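Local coordinates for protein nucleocapsid (Crimean-congo hemorrhagic fever virus, PDB 4AKL) that binds single- and double-stranded RNA, probably packages the viral genome, and probably also cuts double-stranded DNA without regard to sequence, at residues Arg45-Met50 with Gln437-Asn442. Residues are numbered along the deposited sequence; the frame is centred on the assembly and turned at random. Where two conformers were deposited one is given.
Sequences RFVFQM and QKTGFN
Met50 lies across the last turn of the helix that ends at Gly440, and its side chain carries most of the contact between Arg45-Met50 and Gln437-Asn442. With CG anti to the backbone N (chi1 -166°), the chain leaves its own helix toward Gly440 and brings CG against that residue; the bends at chi2 and chi3 then set SD near Gly440 CA and CE near the Phe441 ring. Met50 CG comes within 3.4 Å of Gly440 N, and Met50 SD sits 3.7 Å from Gly440 CA. Close backbone approach accompanies this fit: the CA atoms of Met50 and Gly440 are 5.7 Å apart, and CG and SD lie directly on the glycine backbone.

Van der Waals contacts from Thr439 lie beside this Met50-Gly440 contact. The methyl CG2 of Thr439, the branch opposite its backbone N, rests 3.7 Å from both Met50 CB and Met50 CG. On the other branch, the hydroxyl oxygen Thr439 OG1 meets the methyl Val47 CG1 at 3.9 Å, where the two side chains cross at about a right angle; the hydroxyl is hydrogen-bonded to the carbonyl of Glu435, one turn back in its own helix.

A Met-aromatic contact completes the interface. Met50 SD lies 5.5 Å from the centroid of the Phe441 ring, oblique at 42° off the ring normal, and Met50 CE reaches Phe441 CE2 at 4.2 Å. Phe441 is the first residue to leave helical geometry, so the methionine spans the point where the chain changes course.

The contact joins the short helix 45-52 to the C-terminal end of helix 425-440, whose Ile436 also touches Val47 and Met50. Helix 56-71 borders both partners: Phe46 packs on its Ser65, Phe441 touches Lys59 and Asp60, and the Lys59 amine hydrogen-bonds to Gly440 O at the helix end.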
ATOM      1  N   ARG A  45      -6.491  30.499  -3.110  1.00 47.33           N
ATOM      2  CA  ARG A  45      -7.611  31.087  -2.405  1.00 47.65           C
ATOM      3  C   ARG A  45      -8.050  30.288  -1.179  1.00 45.57           C
ATOM      4  O   ARG A  45      -8.586  30.861  -0.247  1.00 45.57           O
ATOM      5  CB  ARG A  45      -8.806  31.295  -3.342  1.00 48.47           C
ATOM      6  CG  ARG A  45      -9.615  30.010  -3.679  1.00 47.52           C
ATOM      7  CD  ARG A  45     -10.601  30.369  -4.805  1.00 50.00           C
ATOM      8  NE  ARG A  45     -11.450  29.258  -5.217  1.00 48.98           N
ATOM      9  CZ  ARG A  45     -11.124  28.323  -6.104  1.00 50.12           C
ATOM     10  NH1 ARG A  45      -9.937  28.303  -6.708  1.00 51.35           N
ATOM     11  NH2 ARG A  45     -11.995  27.365  -6.382  1.00 51.00           N
ATOM     12  N   PHE A  46      -7.820  28.981  -1.171  1.00 43.31           N
ATOM     13  CA  PHE A  46      -8.251  28.170  -0.029  1.00 41.88           C
ATOM     14  C   PHE A  46      -7.408  28.420   1.231  1.00 41.58           C
ATOM     15  O   PHE A  46      -7.845  28.086   2.340  1.00 40.58           O
ATOM     16  CB  PHE A  46      -8.276  26.690  -0.363  1.00 40.50           C
ATOM     17  CG  PHE A  46      -9.238  26.327  -1.491  1.00 41.60           C
ATOM     18  CD1 PHE A  46     -10.607  26.219  -1.250  1.00 42.74           C
ATOM     19  CD2 PHE A  46      -8.769  26.080  -2.771  1.00 42.10           C
ATOM     20  CE1 PHE A  46     -11.501  25.907  -2.283  1.00 43.19           C
ATOM     21  CE2 PHE A  46      -9.646  25.755  -3.804  1.00 43.21           C
ATOM     22  CZ  PHE A  46     -11.024  25.667  -3.560  1.00 43.90           C
ATOM     23  N   VAL A  47      -6.215  29.000   1.095  1.00 42.07           N
ATOM     24  CA  VAL A  47      -5.432  29.316   2.288  1.00 42.32           C
ATOM     25  C   VAL A  47      -6.103  30.494   3.059  1.00 44.11           C
ATOM     26  O   VAL A  47      -6.245  30.438   4.290  1.00 43.49           O
ATOM     27  CB  VAL A  47      -3.963  29.632   1.978  1.00 43.57           C
ATOM     28  CG1 VAL A  47      -3.256  30.196   3.240  1.00 44.00           C
ATOM     29  CG2 VAL A  47      -3.220  28.362   1.403  1.00 41.04           C
ATOM     30  N   PHE A  48      -6.517  31.519   2.315  1.00 45.38           N
ATOM     31  CA  PHE A  48      -7.097  32.712   2.890  1.00 47.64           C
ATOM     32  C   PHE A  48      -8.458  32.410   3.478  1.00 46.74           C
ATOM     33  O   PHE A  48      -8.770  32.906   4.527  1.00 46.97           O
ATOM     34  CB  PHE A  48      -7.208  33.849   1.855  1.00 49.51           C
ATOM     35  CG  PHE A  48      -5.926  34.150   1.193  1.00 52.79           C
ATOM     36  CD1 PHE A  48      -4.827  34.511   1.948  1.00 54.80           C
ATOM     37  CD2 PHE A  48      -5.791  34.033  -0.200  1.00 54.96           C
ATOM     38  CE1 PHE A  48      -3.614  34.777   1.342  1.00 57.58           C
ATOM     39  CE2 PHE A  48      -4.581  34.293  -0.819  1.00 56.89           C
ATOM     40  CZ  PHE A  48      -3.479  34.669  -0.049  1.00 58.11           C
ATOM     41  N   GLN A  49      -9.246  31.594   2.778  1.00 45.47           N
ATOM     42  CA  GLN A  49     -10.525  31.124   3.300  1.00 45.01           C
ATOM     43  C   GLN A  49     -10.319  30.388   4.613  1.00 43.89           C
ATOM     44  O   GLN A  49     -11.016  30.657   5.611  1.00 43.55           O
ATOM     45  CB  GLN A  49     -11.236  30.186   2.323  1.00 44.00           C
ATOM     46  CG  GLN A  49     -11.773  30.830   1.016  1.00 45.61           C
ATOM     47  CD  GLN A  49     -12.472  29.786   0.148  1.00 45.44           C
ATOM     48  OE1 GLN A  49     -12.948  28.743   0.655  1.00 46.15           O
ATOM     49  NE2 GLN A  49     -12.518  30.027  -1.135  1.00 46.29           N
ATOM     50  N   MET A  50      -9.350  29.472   4.608  1.00 42.66           N
ATOM     51  CA  MET A  50      -9.032  28.673   5.788  1.00 42.08           C
ATOM     52  C   MET A  50      -8.677  29.578   6.941  1.00 43.75           C
ATOM     53  O   MET A  50      -9.226  29.420   8.023  1.00 43.92           O
ATOM     54  CB  MET A  50      -7.885  27.665   5.513  1.00 41.23           C
ATOM     55  CG  MET A  50      -7.729  26.610   6.551  1.00 40.70           C
ATOM     56  SD  MET A  50      -9.237  25.564   6.789  1.00 40.25           S
ATOM     57  CE  MET A  50      -8.949  24.302   5.593  1.00 37.63           C
ATOM     58  N   GLN A 437      -4.112  22.316   4.943  1.00 39.25           N
ATOM     59  CA  GLN A 437      -4.410  21.512   6.165  0.70 39.23           C
ATOM     60  C   GLN A 437      -3.808  22.192   7.386  1.00 40.73           C
ATOM     61  O   GLN A 437      -4.455  22.246   8.475  1.00 40.58           O
ATOM     62  CB  GLN A 437      -3.865  20.055   6.172  0.70 38.67           C
ATOM     63  CG  GLN A 437      -4.184  19.148   4.974  0.70 38.03           C
ATOM     64  CD  GLN A 437      -3.640  17.675   5.086  0.70 38.89           C
ATOM     65  OE1 GLN A 437      -3.296  16.974   4.046  0.70 32.62           O
ATOM     66  NE2 GLN A 437      -3.603  17.185   6.339  0.70 38.90           N
ATOM     67  N   LYS A 438      -2.590  22.690   7.234  1.00 41.69           N
ATOM     68  CA  LYS A 438      -1.854  23.257   8.339  1.00 43.72           C
ATOM     69  C   LYS A 438      -2.458  24.557   8.863  1.00 45.12           C
ATOM     70  O   LYS A 438      -2.417  24.808  10.070  1.00 46.33           O
ATOM     71  CB  LYS A 438      -0.404  23.503   7.907  1.00 44.45           C
ATOM     72  CG  LYS A 438       0.518  23.845   9.022  1.00 46.51           C
ATOM     73  CD  LYS A 438       2.033  23.634   8.633  1.00 47.61           C
ATOM     74  CE  LYS A 438       2.780  24.871   8.177  1.00 49.13           C
ATOM     75  NZ  LYS A 438       3.930  25.229   9.110  1.00 50.61           N
ATOM     76  N   THR A 439      -2.989  25.378   7.958  1.00 45.81           N
ATOM     77  CA  THR A 439      -3.632  26.644   8.310  1.00 47.78           C
ATOM     78  C   THR A 439      -4.823  26.412   9.239  1.00 48.86           C
ATOM     79  O   THR A 439      -5.014  27.139  10.217  1.00 51.04           O
ATOM     80  CB  THR A 439      -4.129  27.378   7.043  1.00 47.84           C
ATOM     81  OG1 THR A 439      -3.032  27.659   6.195  1.00 46.90           O
ATOM     82  CG2 THR A 439      -4.801  28.650   7.379  1.00 48.07           C
ATOM     83  N   GLY A 440      -5.598  25.395   8.935  1.00 48.35           N
ATOM     84  CA  GLY A 440      -6.831  25.127   9.632  1.00 49.34           C
ATOM     85  C   GLY A 440      -6.817  24.150  10.794  1.00 49.93           C
ATOM     86  O   GLY A 440      -7.759  24.161  11.595  1.00 50.51           O
ATOM     87  N   PHE A 441      -5.790  23.311  10.896  1.00 50.20           N
ATOM     88  CA  PHE A 441      -5.749  22.258  11.906  1.00 51.05           C
ATOM     89  C   PHE A 441      -4.345  21.965  12.360  1.00 52.25           C
ATOM     90  O   PHE A 441      -3.389  22.293  11.666  1.00 52.35           O
ATOM     91  CB  PHE A 441      -6.296  20.936  11.352  1.00 49.75           C
ATOM     92  CG  PHE A 441      -7.625  21.046  10.658  1.00 51.03           C
ATOM     93  CD1 PHE A 441      -8.814  21.003  11.381  1.00 52.98           C
ATOM     94  CD2 PHE A 441      -7.685  21.191   9.262  1.00 51.45           C
ATOM     95  CE1 PHE A 441     -10.067  21.102  10.707  1.00 53.80           C
ATOM     96  CE2 PHE A 441      -8.913  21.291   8.577  1.00 51.79           C
ATOM     97  CZ  PHE A 441     -10.101  21.245   9.284  1.00 52.82           C
ATOM     98  N   ASN A 442      -4.236  21.308  13.527  1.00 53.74           N
ATOM     99  CA  ASN A 442      -2.953  20.842  14.062  1.00 55.05           C
ATOM    100  C   ASN A 442      -2.479  19.581  13.321  1.00 53.86           C
ATOM    101  O   ASN A 442      -3.089  18.559  13.434  1.00 53.63           O
ATOM    102  CB  ASN A 442      -3.075  20.532  15.561  1.00 56.31           C
ATOM    103  CG  ASN A 442      -1.709  20.421  16.261  1.00 59.03           C
ATOM    104  OD1 ASN A 442      -0.625  20.360  15.609  1.00 60.31           O
ATOM    105  ND2 ASN A 442      -1.749  20.406  17.617  1.00 62.19           N
TER